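Local atomic coordinates of protein Ves (Pseudomonas fluorescens, PDB entry 5V00), a protein that is a bicupin of the HutD family, involved in histidine utilization in Pseudomonas, whose exact molecular role is not established. Residues 19-24 against 30-35; 77-80 against 86-89; 93-98 against 129-134; 136-141 against 184-189; 150-155 against 161-166. All blocks are in the same frame, centred on the assembly; numbering follows the deposited sequence.

Contact 1. Residues 19-24 against 30-35; sequences YVRMPW and STEEIT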
# COMPACT_ATOMS: atom_id res chain seq x y z
N TYR B 19 4.22 -2.79 7.15
CA TYR B 19 3.13 -2.03 7.73
C TYR B 19 3.72 -1.08 8.83
O TYR B 19 4.68 -1.45 9.43
CB TYR B 19 2.08 -2.93 8.44
CG TYR B 19 1.43 -3.99 7.59
CD1 TYR B 19 1.36 -3.89 6.20
CD2 TYR B 19 0.78 -5.10 8.21
CE1 TYR B 19 0.70 -4.89 5.45
CE2 TYR B 19 0.17 -6.08 7.48
CZ TYR B 19 0.14 -5.97 6.07
OH TYR B 19 -0.46 -6.95 5.29
N VAL B 20 3.10 0.08 8.93
CA VAL B 20 3.52 1.09 9.90
C VAL B 20 2.51 1.08 11.08
O VAL B 20 1.34 1.30 10.86
CB VAL B 20 3.51 2.43 9.24
CG1 VAL B 20 3.87 3.55 10.23
CG2 VAL B 20 4.61 2.42 8.12
N ARG B 21 3.07 0.89 12.26
CA ARG B 21 2.24 0.87 13.47
C ARG B 21 2.06 2.28 13.98
O ARG B 21 3.06 3.02 14.13
CB ARG B 21 2.88 -0.02 14.51
CG ARG B 21 1.88 -0.75 15.42
CD ARG B 21 2.66 -1.55 16.46
NE ARG B 21 2.15 -2.90 16.71
CZ ARG B 21 2.55 -4.02 16.12
NH1 ARG B 21 3.47 -4.02 15.17
NH2 ARG B 21 2.01 -5.18 16.50
N MET B 22 0.80 2.66 14.13
CA MET B 22 0.39 3.99 14.62
C MET B 22 -0.44 3.95 15.95
O MET B 22 -1.61 3.50 15.95
CB MET B 22 -0.40 4.64 13.57
CG MET B 22 0.56 4.99 12.42
SD MET B 22 -0.16 6.27 11.45
CE MET B 22 0.69 5.74 9.99
N PRO B 23 0.18 4.39 17.07
CA PRO B 23 -0.56 4.42 18.35
C PRO B 23 -1.88 5.13 18.28
O PRO B 23 -2.05 6.09 17.53
CB PRO B 23 0.43 5.12 19.26
CG PRO B 23 1.71 4.48 18.85
CD PRO B 23 1.63 4.49 17.32
N TRP B 24 -2.87 4.63 19.01
CA TRP B 24 -4.19 5.30 19.02
C TRP B 24 -4.07 6.62 19.83
O TRP B 24 -3.20 6.72 20.72
CB TRP B 24 -5.22 4.43 19.71
CG TRP B 24 -5.55 3.23 19.01
CD1 TRP B 24 -5.29 2.92 17.68
CD2 TRP B 24 -6.31 2.16 19.54
NE1 TRP B 24 -5.84 1.71 17.38
CE2 TRP B 24 -6.46 1.20 18.50
CE3 TRP B 24 -6.86 1.89 20.81
CZ2 TRP B 24 -7.15 0.00 18.69
CZ3 TRP B 24 -7.52 0.70 21.00
CH2 TRP B 24 -7.66 -0.24 19.94
N SER B 30 -3.08 0.30 18.99
CA SER B 30 -2.43 0.88 17.79
C SER B 30 -2.98 0.21 16.56
O SER B 30 -3.68 -0.81 16.66
CB SER B 30 -0.93 0.71 17.88
OG SER B 30 -0.52 -0.64 17.85
N THR B 31 -2.70 0.79 15.39
CA THR B 31 -3.35 0.30 14.17
C THR B 31 -2.25 0.22 13.10
O THR B 31 -1.36 1.07 13.05
CB THR B 31 -4.48 1.20 13.66
OG1 THR B 31 -5.54 1.23 14.62
CG2 THR B 31 -5.05 0.70 12.36
N GLU B 32 -2.22 -0.88 12.36
CA GLU B 32 -1.39 -1.01 11.12
C GLU B 32 -2.34 -1.03 9.95
O GLU B 32 -3.21 -1.92 9.82
CB GLU B 32 -0.62 -2.31 11.16
CG GLU B 32 0.59 -2.33 12.06
CD GLU B 32 1.33 -3.60 12.16
OE1 GLU B 32 0.95 -4.68 11.69
OE2 GLU B 32 2.34 -3.59 12.85
N GLU B 33 -2.24 -0.04 9.05
CA GLU B 33 -3.11 -0.01 7.92
C GLU B 33 -2.51 -0.94 6.86
O GLU B 33 -1.29 -1.00 6.67
CB GLU B 33 -3.13 1.39 7.27
CG GLU B 33 -3.61 2.52 8.16
CD GLU B 33 -5.01 2.34 8.67
OE1 GLU B 33 -5.85 1.80 7.92
OE2 GLU B 33 -5.33 2.86 9.76
N ILE B 34 -3.37 -1.74 6.23
CA ILE B 34 -2.92 -2.67 5.17
C ILE B 34 -3.21 -2.01 3.81
O ILE B 34 -2.25 -1.80 3.02
CB ILE B 34 -3.62 -4.03 5.25
CG1 ILE B 34 -3.27 -4.72 6.58
CG2 ILE B 34 -3.18 -4.94 4.14
CD1 ILE B 34 -4.10 -5.97 6.83
N THR B 35 -4.45 -1.73 3.53
CA THR B 35 -4.86 -1.13 2.28
C THR B 35 -6.26 -0.60 2.43
O THR B 35 -6.91 -0.78 3.48
CB THR B 35 -4.70 -2.18 1.14
OG1 THR B 35 -5.11 -1.62 -0.10
CG2 THR B 35 -5.70 -3.41 1.39
O HOH W 1 4.64 -2.68 12.25
O HOH W 2 0.89 0.48 7.00
O HOH W 3 -0.51 2.19 9.42

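Contact 2. Residues 77-80 against 86-89; sequences GMVL and EQRG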
# COMPACT_ATOMS: atom_id res chain seq x y z
N GLY B 77 -8.36 -14.33 22.83
CA GLY B 77 -9.69 -13.83 22.70
C GLY B 77 -10.01 -12.75 23.65
O GLY B 77 -9.18 -12.43 24.49
N MET B 78 -11.13 -12.11 23.41
CA MET B 78 -11.65 -11.05 24.25
C MET B 78 -13.16 -11.00 24.23
O MET B 78 -13.80 -11.79 23.52
CB MET B 78 -10.98 -9.68 23.91
CG MET B 78 -11.13 -9.36 22.44
SD MET B 78 -12.70 -8.86 21.89
CE MET B 78 -12.05 -8.12 20.26
N VAL B 79 -13.75 -10.15 25.10
CA VAL B 79 -15.17 -10.00 25.19
C VAL B 79 -15.66 -8.65 24.80
O VAL B 79 -15.16 -7.62 25.28
CB VAL B 79 -15.63 -10.27 26.70
CG1 VAL B 79 -17.08 -9.91 26.86
CG2 VAL B 79 -15.41 -11.73 26.96
N LEU B 80 -16.62 -8.61 23.91
CA LEU B 80 -17.23 -7.38 23.51
C LEU B 80 -18.60 -7.16 24.08
O LEU B 80 -19.41 -8.09 24.14
CB LEU B 80 -17.43 -7.30 21.93
CG LEU B 80 -16.22 -7.14 21.09
CD1 LEU B 80 -16.76 -6.81 19.67
CD2 LEU B 80 -15.28 -6.02 21.49
N GLU B 86 -25.95 -8.64 25.76
CA GLU B 86 -25.11 -9.51 26.64
C GLU B 86 -23.73 -9.56 26.05
O GLU B 86 -23.56 -9.41 24.84
CB GLU B 86 -25.66 -10.95 26.93
CG GLU B 86 -25.78 -11.89 25.78
CD GLU B 86 -26.36 -13.27 26.12
OE1 GLU B 86 -25.63 -14.10 26.69
OE2 GLU B 86 -27.51 -13.53 25.74
N GLN B 87 -22.77 -9.76 26.89
CA GLN B 87 -21.40 -9.86 26.51
C GLN B 87 -21.24 -10.98 25.43
O GLN B 87 -21.95 -11.98 25.44
CB GLN B 87 -20.60 -10.27 27.68
CG GLN B 87 -20.64 -9.16 28.74
CD GLN B 87 -19.89 -9.50 30.00
OE1 GLN B 87 -18.94 -10.39 30.00
NE2 GLN B 87 -20.26 -8.76 31.11
N ARG B 88 -20.33 -10.72 24.49
CA ARG B 88 -19.98 -11.68 23.45
C ARG B 88 -18.54 -12.02 23.39
O ARG B 88 -17.67 -11.14 23.33
CB ARG B 88 -20.47 -11.12 22.15
CG ARG B 88 -20.03 -12.00 21.02
CD ARG B 88 -20.60 -11.47 19.72
NE ARG B 88 -22.04 -11.57 19.67
CZ ARG B 88 -22.68 -12.71 19.45
NH1 ARG B 88 -21.99 -13.85 19.23
NH2 ARG B 88 -24.01 -12.64 19.34
N GLY B 89 -18.22 -13.31 23.45
CA GLY B 89 -16.85 -13.79 23.44
C GLY B 89 -16.33 -13.94 21.98
O GLY B 89 -17.02 -14.53 21.16
O HOH W 4 -22.31 -7.71 23.14

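Contact 3. Residues 93-98 against 129-134; sequences LQPFAF and LQWVDG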
# COMPACT_ATOMS: atom_id res chain seq x y z
N LEU B 93 -9.94 -16.32 15.18
CA LEU B 93 -10.42 -16.65 13.83
C LEU B 93 -11.89 -16.76 13.70
O LEU B 93 -12.40 -17.27 12.69
CB LEU B 93 -9.69 -17.82 13.18
CG LEU B 93 -8.14 -17.72 13.22
CD1 LEU B 93 -7.42 -18.88 12.52
CD2 LEU B 93 -7.58 -16.42 12.60
N GLN B 94 -12.65 -16.23 14.68
CA GLN B 94 -14.10 -16.22 14.58
C GLN B 94 -14.60 -14.83 14.20
O GLN B 94 -14.52 -13.86 14.99
CB GLN B 94 -14.71 -16.61 15.95
CG GLN B 94 -14.22 -17.94 16.41
CD GLN B 94 -14.26 -19.01 15.37
OE1 GLN B 94 -15.34 -19.34 14.85
NE2 GLN B 94 -13.10 -19.59 15.05
N PRO B 95 -15.01 -14.65 12.91
CA PRO B 95 -15.39 -13.33 12.52
C PRO B 95 -16.65 -12.80 13.21
O PRO B 95 -17.54 -13.58 13.54
CB PRO B 95 -15.61 -13.46 11.00
CG PRO B 95 -16.07 -14.85 10.88
CD PRO B 95 -15.27 -15.64 11.85
N PHE B 96 -16.71 -11.50 13.45
CA PHE B 96 -17.86 -10.86 14.16
C PHE B 96 -18.23 -9.56 13.47
O PHE B 96 -17.35 -8.66 13.37
CB PHE B 96 -17.53 -10.59 15.64
CG PHE B 96 -18.67 -9.92 16.35
CD1 PHE B 96 -19.91 -10.53 16.40
CD2 PHE B 96 -18.56 -8.63 16.81
CE1 PHE B 96 -21.02 -9.91 17.01
CE2 PHE B 96 -19.65 -8.01 17.36
CZ PHE B 96 -20.85 -8.60 17.48
N ALA B 97 -19.45 -9.50 12.99
CA ALA B 97 -19.98 -8.32 12.32
C ALA B 97 -20.76 -7.41 13.24
O ALA B 97 -21.62 -7.89 13.99
CB ALA B 97 -20.87 -8.74 11.19
N PHE B 98 -20.52 -6.11 13.16
CA PHE B 98 -21.37 -5.13 13.88
C PHE B 98 -21.39 -3.80 13.18
O PHE B 98 -20.53 -3.51 12.35
CB PHE B 98 -20.87 -4.96 15.31
CG PHE B 98 -19.49 -4.50 15.45
CD1 PHE B 98 -18.42 -5.37 15.27
CD2 PHE B 98 -19.20 -3.19 15.83
CE1 PHE B 98 -17.13 -4.97 15.50
CE2 PHE B 98 -17.91 -2.80 16.06
CZ PHE B 98 -16.87 -3.66 15.90
N LEU B 129 -16.95 -11.61 3.02
CA LEU B 129 -15.80 -12.02 3.79
C LEU B 129 -15.95 -13.47 4.20
O LEU B 129 -17.03 -13.87 4.62
CB LEU B 129 -15.71 -11.13 5.09
CG LEU B 129 -14.59 -11.46 6.07
CD1 LEU B 129 -14.01 -10.20 6.75
CD2 LEU B 129 -14.95 -12.48 7.06
N GLN B 130 -14.89 -14.27 4.10
CA GLN B 130 -14.92 -15.66 4.55
C GLN B 130 -13.52 -16.14 4.94
O GLN B 130 -12.57 -16.05 4.17
CB GLN B 130 -15.45 -16.48 3.40
CG GLN B 130 -15.53 -17.98 3.74
CD GLN B 130 -16.11 -18.81 2.62
OE1 GLN B 130 -16.31 -18.36 1.52
NE2 GLN B 130 -16.33 -20.10 2.93
N TRP B 131 -13.39 -16.68 6.14
CA TRP B 131 -12.17 -17.39 6.56
C TRP B 131 -12.21 -18.82 6.03
O TRP B 131 -13.28 -19.50 6.09
CB TRP B 131 -12.07 -17.39 8.08
CG TRP B 131 -11.73 -16.07 8.64
CD1 TRP B 131 -12.57 -15.12 9.09
CD2 TRP B 131 -10.42 -15.58 8.84
NE1 TRP B 131 -11.88 -14.04 9.56
CE2 TRP B 131 -10.54 -14.30 9.40
CE3 TRP B 131 -9.16 -16.06 8.51
CZ2 TRP B 131 -9.43 -13.48 9.70
CZ3 TRP B 131 -8.03 -15.27 8.86
CH2 TRP B 131 -8.20 -13.96 9.39
N VAL B 132 -11.08 -19.26 5.46
CA VAL B 132 -10.99 -20.56 4.78
C VAL B 132 -9.71 -21.28 5.14
O VAL B 132 -8.79 -20.68 5.77
CB VAL B 132 -11.14 -20.46 3.24
CG1 VAL B 132 -12.44 -19.84 2.81
CG2 VAL B 132 -9.93 -19.77 2.66
N ASP B 133 -9.61 -22.58 4.77
CA ASP B 133 -8.39 -23.31 4.99
C ASP B 133 -8.30 -24.37 3.95
O ASP B 133 -9.27 -24.62 3.21
CB ASP B 133 -8.35 -23.88 6.39
CG ASP B 133 -6.96 -24.33 6.86
OD1 ASP B 133 -5.90 -24.16 6.20
OD2 ASP B 133 -6.98 -24.83 8.02
N GLY B 134 -7.16 -24.99 3.82
CA GLY B 134 -7.00 -26.06 2.85
C GLY B 134 -6.95 -25.54 1.42
O GLY B 134 -6.60 -24.39 1.16

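Contact 4. Residues 136-141 against 184-189; sequences QRFFST and CCLIEL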
# COMPACT_ATOMS: atom_id res chain seq x y z
N GLN B 136 -8.78 -24.25 -1.89
CA GLN B 136 -10.03 -23.57 -2.24
C GLN B 136 -9.91 -23.07 -3.68
O GLN B 136 -8.80 -22.78 -4.23
CB GLN B 136 -10.25 -22.35 -1.38
CG GLN B 136 -10.10 -22.66 0.11
CD GLN B 136 -11.32 -23.10 0.70
OE1 GLN B 136 -12.41 -22.49 0.38
NE2 GLN B 136 -11.28 -24.18 1.48
N ARG B 137 -11.07 -22.89 -4.33
CA ARG B 137 -11.12 -22.34 -5.68
C ARG B 137 -12.44 -21.63 -5.82
O ARG B 137 -13.48 -22.24 -5.48
CB ARG B 137 -11.04 -23.41 -6.75
CG ARG B 137 -10.98 -22.85 -8.14
CD ARG B 137 -11.08 -23.98 -9.18
NE ARG B 137 -10.95 -23.54 -10.54
CZ ARG B 137 -11.04 -24.32 -11.60
NH1 ARG B 137 -11.18 -25.60 -11.39
NH2 ARG B 137 -10.94 -23.78 -12.83
N PHE B 138 -12.42 -20.38 -6.22
CA PHE B 138 -13.61 -19.63 -6.45
C PHE B 138 -13.56 -18.82 -7.70
O PHE B 138 -12.48 -18.46 -8.18
CB PHE B 138 -13.98 -18.78 -5.22
CG PHE B 138 -12.98 -17.70 -4.90
CD1 PHE B 138 -11.84 -18.01 -4.17
CD2 PHE B 138 -13.16 -16.43 -5.30
CE1 PHE B 138 -10.91 -17.04 -3.85
CE2 PHE B 138 -12.23 -15.46 -4.95
CZ PHE B 138 -11.08 -15.79 -4.26
N PHE B 139 -14.74 -18.49 -8.24
CA PHE B 139 -14.89 -17.61 -9.41
C PHE B 139 -15.60 -16.37 -8.92
O PHE B 139 -16.66 -16.49 -8.25
CB PHE B 139 -15.68 -18.23 -10.55
CG PHE B 139 -15.10 -19.52 -11.04
CD1 PHE B 139 -15.21 -20.69 -10.29
CD2 PHE B 139 -14.49 -19.58 -12.24
CE1 PHE B 139 -14.64 -21.88 -10.71
CE2 PHE B 139 -13.92 -20.82 -12.71
CZ PHE B 139 -14.01 -21.95 -11.93
N SER B 140 -15.10 -15.20 -9.30
CA SER B 140 -15.72 -13.97 -8.86
C SER B 140 -15.61 -12.85 -9.85
O SER B 140 -14.53 -12.65 -10.44
CB SER B 140 -15.15 -13.55 -7.52
OG SER B 140 -15.82 -12.38 -7.08
N THR B 141 -16.71 -12.05 -9.98
CA THR B 141 -16.68 -10.85 -10.74
C THR B 141 -16.28 -9.62 -9.92
O THR B 141 -16.30 -8.49 -10.46
CB THR B 141 -18.05 -10.57 -11.38
OG1 THR B 141 -19.02 -10.35 -10.33
CG2 THR B 141 -18.51 -11.66 -12.32
N CYS B 184 -6.47 -18.52 5.58
CA CYS B 184 -6.53 -17.11 5.21
C CYS B 184 -7.97 -16.60 5.20
O CYS B 184 -8.93 -17.38 5.31
CB CYS B 184 -5.90 -16.93 3.83
SG CYS B 184 -6.81 -17.76 2.47
N CYS B 185 -8.13 -15.30 5.06
CA CYS B 185 -9.40 -14.64 4.93
C CYS B 185 -9.56 -14.09 3.52
O CYS B 185 -8.63 -13.46 2.96
CB CYS B 185 -9.56 -13.51 5.96
SG CYS B 185 -11.23 -12.79 6.01
N LEU B 186 -10.66 -14.43 2.90
CA LEU B 186 -11.03 -13.99 1.54
C LEU B 186 -12.01 -12.84 1.62
O LEU B 186 -13.09 -13.00 2.20
CB LEU B 186 -11.68 -15.13 0.73
CG LEU B 186 -10.86 -16.40 0.58
CD1 LEU B 186 -11.68 -17.41 -0.17
CD2 LEU B 186 -9.48 -16.19 -0.01
N ILE B 187 -11.69 -11.67 1.09
CA ILE B 187 -12.60 -10.54 1.06
C ILE B 187 -12.81 -10.07 -0.37
O ILE B 187 -11.85 -9.99 -1.16
CB ILE B 187 -12.10 -9.39 1.93
CG1 ILE B 187 -12.04 -9.86 3.40
CG2 ILE B 187 -12.88 -8.12 1.77
CD1 ILE B 187 -11.37 -8.90 4.33
N GLU B 188 -14.03 -9.74 -0.73
CA GLU B 188 -14.35 -9.27 -2.01
C GLU B 188 -15.18 -7.97 -1.90
O GLU B 188 -16.14 -7.88 -1.11
CB GLU B 188 -15.13 -10.26 -2.81
CG GLU B 188 -14.39 -11.54 -3.08
CD GLU B 188 -15.21 -12.58 -3.91
OE1 GLU B 188 -16.20 -12.26 -4.56
OE2 GLU B 188 -14.82 -13.68 -3.88
N LEU B 189 -14.80 -6.98 -2.66
CA LEU B 189 -15.42 -5.64 -2.58
C LEU B 189 -15.68 -5.13 -3.97
O LEU B 189 -14.79 -5.20 -4.85
CB LEU B 189 -14.54 -4.71 -1.79
CG LEU B 189 -14.35 -5.07 -0.31
CD1 LEU B 189 -13.05 -4.60 0.16
CD2 LEU B 189 -15.46 -4.32 0.46

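Contact 5. Residues 150-155 against 161-166; sequences VADEVK and LGHHDC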
# COMPACT_ATOMS: atom_id res chain seq x y z
N VAL B 150 -3.04 -16.04 7.56
CA VAL B 150 -2.71 -16.26 8.95
C VAL B 150 -1.86 -17.52 9.07
O VAL B 150 -1.97 -18.24 10.05
CB VAL B 150 -3.97 -16.26 9.87
CG1 VAL B 150 -4.64 -14.88 9.89
CG2 VAL B 150 -4.94 -17.33 9.47
N ALA B 151 -1.05 -17.80 8.06
CA ALA B 151 -0.24 -19.03 8.05
C ALA B 151 1.13 -18.72 7.53
O ALA B 151 1.36 -17.66 6.89
CB ALA B 151 -0.86 -20.10 7.19
N ASP B 152 2.07 -19.65 7.76
CA ASP B 152 3.41 -19.39 7.24
C ASP B 152 3.49 -19.30 5.73
O ASP B 152 4.36 -18.63 5.17
CB ASP B 152 4.37 -20.50 7.69
CG ASP B 152 4.73 -20.40 9.16
OD1 ASP B 152 4.55 -19.39 9.81
OD2 ASP B 152 5.23 -21.41 9.66
N GLU B 153 2.62 -20.03 5.03
CA GLU B 153 2.60 -19.99 3.59
C GLU B 153 1.16 -20.18 3.03
O GLU B 153 0.59 -21.26 3.11
CB GLU B 153 3.50 -21.05 2.99
CG GLU B 153 3.65 -20.93 1.51
CD GLU B 153 4.65 -21.91 0.90
OE1 GLU B 153 4.21 -22.96 0.44
OE2 GLU B 153 5.83 -21.60 0.91
N VAL B 154 0.58 -19.12 2.53
CA VAL B 154 -0.66 -19.22 1.74
C VAL B 154 -0.27 -18.96 0.27
O VAL B 154 0.43 -17.96 -0.08
CB VAL B 154 -1.64 -18.17 2.22
CG1 VAL B 154 -2.80 -18.06 1.24
CG2 VAL B 154 -2.10 -18.53 3.64
N LYS B 155 -0.61 -19.90 -0.59
CA LYS B 155 -0.34 -19.81 -2.02
C LYS B 155 -1.53 -19.32 -2.78
O LYS B 155 -2.62 -19.88 -2.63
CB LYS B 155 0.04 -21.20 -2.57
CG LYS B 155 1.31 -21.80 -1.94
CD LYS B 155 1.56 -23.22 -2.45
CE LYS B 155 2.50 -23.27 -3.58
NZ LYS B 155 2.29 -24.52 -4.40
N LEU B 161 2.31 -15.95 0.56
CA LEU B 161 2.06 -15.03 1.62
C LEU B 161 2.39 -15.65 2.96
O LEU B 161 1.88 -16.72 3.33
CB LEU B 161 0.59 -14.67 1.63
CG LEU B 161 -0.06 -14.24 0.34
CD1 LEU B 161 -1.51 -13.91 0.62
CD2 LEU B 161 0.65 -12.97 -0.11
N GLY B 162 3.23 -14.96 3.74
CA GLY B 162 3.46 -15.32 5.09
C GLY B 162 2.49 -14.71 6.03
O GLY B 162 1.47 -14.12 5.60
N HIS B 163 2.74 -14.86 7.37
CA HIS B 163 1.78 -14.39 8.37
C HIS B 163 1.46 -12.92 8.23
O HIS B 163 2.38 -12.07 8.26
CB HIS B 163 2.25 -14.62 9.84
CG HIS B 163 2.00 -15.98 10.34
ND1 HIS B 163 0.86 -16.31 11.04
CD2 HIS B 163 2.72 -17.12 10.23
CE1 HIS B 163 0.91 -17.60 11.37
NE2 HIS B 163 2.00 -18.12 10.85
N HIS B 164 0.21 -12.60 7.98
CA HIS B 164 -0.36 -11.25 7.91
C HIS B 164 0.02 -10.47 6.67
O HIS B 164 -0.37 -9.32 6.55
CB HIS B 164 -0.09 -10.41 9.14
CG HIS B 164 -0.46 -11.13 10.40
ND1 HIS B 164 -0.03 -10.68 11.65
CD2 HIS B 164 -1.22 -12.23 10.62
CE1 HIS B 164 -0.54 -11.49 12.58
NE2 HIS B 164 -1.26 -12.43 11.99
N ASP B 165 0.61 -11.17 5.70
CA ASP B 165 0.79 -10.60 4.36
C ASP B 165 -0.58 -10.66 3.65
O ASP B 165 -1.43 -11.52 4.01
CB ASP B 165 1.82 -11.41 3.56
CG ASP B 165 3.25 -11.32 4.07
OD1 ASP B 165 3.59 -10.38 4.85
OD2 ASP B 165 4.04 -12.21 3.68
N CYS B 166 -0.82 -9.76 2.70
CA CYS B 166 -2.11 -9.67 2.01
C CYS B 166 -1.95 -9.45 0.52
O CYS B 166 -1.26 -8.54 0.14
CB CYS B 166 -2.87 -8.47 2.59
SG CYS B 166 -4.55 -8.24 2.06

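Contact 1. Residues 19-24 against 30-35
Met22 and Thr31 form an antiparallel hydrogen-bonded pair in a beta hairpin, Met22 N giving to Thr31 O at 2.9 Å and Thr31 N returning to Met22 O at 3.0 Å; Pro23 and Ser30 follow as a non-hydrogen-bonded pair. Toward Tyr19 the strands part, and water takes over: one molecule donates to Val20 O and accepts from Glu33 N, another accepts from Val20 N and donates to Glu33 O.

A side-chain bond pins the other end. Trp24 CG lies beside its own backbone N (chi1 -68°), which brings NE1 to Thr31 OG1; NE1 donates to that oxygen at 2.8 Å, almost in the indole plane, while Ser30 N lies over a face of the same ring. A phenylalanine in place of Trp24 would remove this donor and would probably leave Thr31 OG1 without its indole mate and the ring less fixed in rotation.

The apolar contact is a CH-pi one: Ile34 CG1 stands over the Tyr19 ring, 4.0 Å from its centroid. Tyr19 OH bonds onward to His164 O.

Of the charged groups, Glu32 OE1 has a salt bridge with Arg114. In one of two conformers of Arg21, NH1 lies 2.6 Å from Glu32 OE2, which is over one face of the guanidinium, the two planes 77° apart.

Backbone bonds, bridging waters and the indole thus tie edge strand 21-23 to its neighbour, with charge a possible addition that depends on the conformer of Arg21.

Contact 2. Residues 77-80 against 86-89
Val79 touches Gln87 through a single methyl. With chi1 at 171°, CG1 is swung opposite the backbone N and carried to Gln87, 3.6 Å from its CB. CG2, on the other branch, leans instead toward Gly89, whose CA is 4.3 Å from it. Gln87 starts with CG beside its own backbone N (chi1 -66°) and then runs extended, passing Val79 CG1 obliquely; its OE1 also lies 3.7 Å from that methyl but has its hydrogen bond with Arg107.

Val79 belongs to the hairpin of strands 78-82 and 88-90, at the edge of a four-stranded antiparallel sheet of the bicupin fold. Leu80 and Arg88 are its hydrogen-bonded pair: Leu80 N to Arg88 O and Arg88 N to Leu80 O are both 2.8 Å. Val79 and Gly89 make the adjoining non-hydrogen-bonded pair. Water joins in beside them, donating to Leu80 O and to Glu86 O.

Leu80 and Arg88 send their side chains to one face, where both touch Phe96. Arg88 leaves extended as far as CD; the bend at chi3 (-66°) then leads its guanidinium away from strand 78-82, while CB stays 3.8 Å from Leu80 O.

Contact 3. Residues 93-98 against 129-134
Chi1 of -72° sets the Trp131 indole beside its own backbone N, and chi2 of 94° turns the ring across the side-chain stem, bringing one face under Leu93 and the pyrrole part beside Pro95. Leu93, with CG beside its backbone N and an extended chi2, sends CD2 out over the six-membered ring. That methyl stands 4.2 Å from the ring centroid and 21° off its normal, a CH-pi contact displaced toward the rim; the two side chains cross at about a right angle, and CZ3 is the nearest carbon to CD2 at 3.9 Å.

Pro95 meets the opposite end of the indole. Its CD lies 3.9 Å from Trp131 CD1, with CG as close, and CB approaches NE1; the pyrrolidine slides past the indole rather than stacking on it. The same CB touches Leu129 CD2 at 4.1 Å; the proline thus touches two side chains on the same face of strand 125-132.

In the bicupin fold this contact bridges two sheets. Leu93 and Pro95 lead into strand 96-99, the outermost strand of a six-stranded antiparallel sheet, whereas Leu129 and Trp131 belong to strand 125-132, at the edge of a five-stranded one.

The meeting across the segments is apolar, and the indole's one polar atom is provided for from the side of the first sheet: Trp131 NE1 bonds to Thr71 of strand 67-74, next to strand 96-99. Val150 and Arg183 also pack on the indole, and Cys185 of strand 184-191 touches Trp131 as well as Leu129.

Contact 4. Residues 136-141 against 184-189
Glu188 and Ser140 meet through the carboxylate. From CB the glutamate chain runs straight out: CG lies beside the backbone N, the chain beyond it is extended, and the head is thereby carried across to the strand 135-140. CD comes 3.2 Å from Ser140 OG. OE1 accepts the serine hydroxyl at 2.6 Å, reached from above the carboxylate plane, 59° out of it. OE2 turns toward Phe138 and lies 3.3 Å from CE2, with ring and carboxylate planes only 22° apart.

Phe138 also serves Leu186 on its other flank, where CE1 is 3.8 Å from Leu186 CD1; the two side chains approach from opposite directions, that methyl lying against the CD1-CE1 side of the ring. The Ser140 OG also bonds Ala142 N, in the loop that follows its strand.

The two strands run nearly parallel, 7° between their directions and 10.6 Å apart at closest, too far for backbone pairing. They belong to different sheets, 135-140 to a four-stranded one and 184-191 to a five-stranded one, facing each other as in a cupin beta-sandwich.

A leucine in place of Glu188 would probably leave the Ser140 hydroxyl without its acceptor across the sandwich.

Between the sheets, then, an apolar phenylalanine-leucine contact gives way to one polar link, in which a serine hydroxyl is likely to stabilise the glutamate's negative charge.

Contact 5. Residues 150-155 against 161-166
Val154 and Leu161 hold the segments together with two backbone hydrogen bonds, Val154 N to Leu161 O and Leu161 N to Val154 O, each 2.8 Å and nearly straight. They form an antiparallel hydrogen-bonded pair in the hairpin of strands 154-156 and 159-161. Just past it, Gly162 CA points a hydrogen at Asp152 O, 3.4 Å away.

Beyond the pair the chain turns: a type II beta turn spans Gly162 to Asp165, closed by Asp165 N to Gly162 O. Asp165 OD2 also accepts from Gly162 N at 2.9 Å and has a salt bridge with Arg15, so one carboxylate ties the turn's start to the chain near the N-terminus.

At the turn, His163 folds back over 150-152. Its chi1 of -82° keeps the imidazole beside its own backbone N, and one face then covers the carbonyl carbon of Ala151, 3.5 Å from CD2. Asp152 OD1 comes to the ring's edge, 3.0 Å from NE2, with the carboxylate and ring planes 73° apart. Val150 O lies 3.2 Å from CE1.

Packing completes the contact: Val154 CB and Leu161 CB approach to 4.2 Å on the same face of the hairpin, and Val150 CG1 touches the edge of the His164 ring.

The chain is thus gripped by paired backbone bonds at the hairpin and by the Asp165 carboxylate at the turn, while the imidazole lies across the Ala151 peptide.

How the contacts relate
Along the chain contacts 1, 2 and 3 follow in series, and contact 5 is nested in the loop that contact 4 closes. Contact 1 and the 93-98 side of contact 3 lie at the two edges of the six-stranded sheet; the centres of contacts 1 and 3 are 21 Å apart. Contact 2 is the hairpin of a four-stranded sheet beside it. Contacts 3 and 4, centres 12 Å apart, share the five-stranded sheet through strands 125-132 and 184-191. Contact 5 starts at a hairpin of the other four-stranded sheet, which includes 135-140, and runs on into loops, touching contact 1 through His164 and Tyr19. Contact 3 touches contacts 2, 4 and 5, knitting the sheets together.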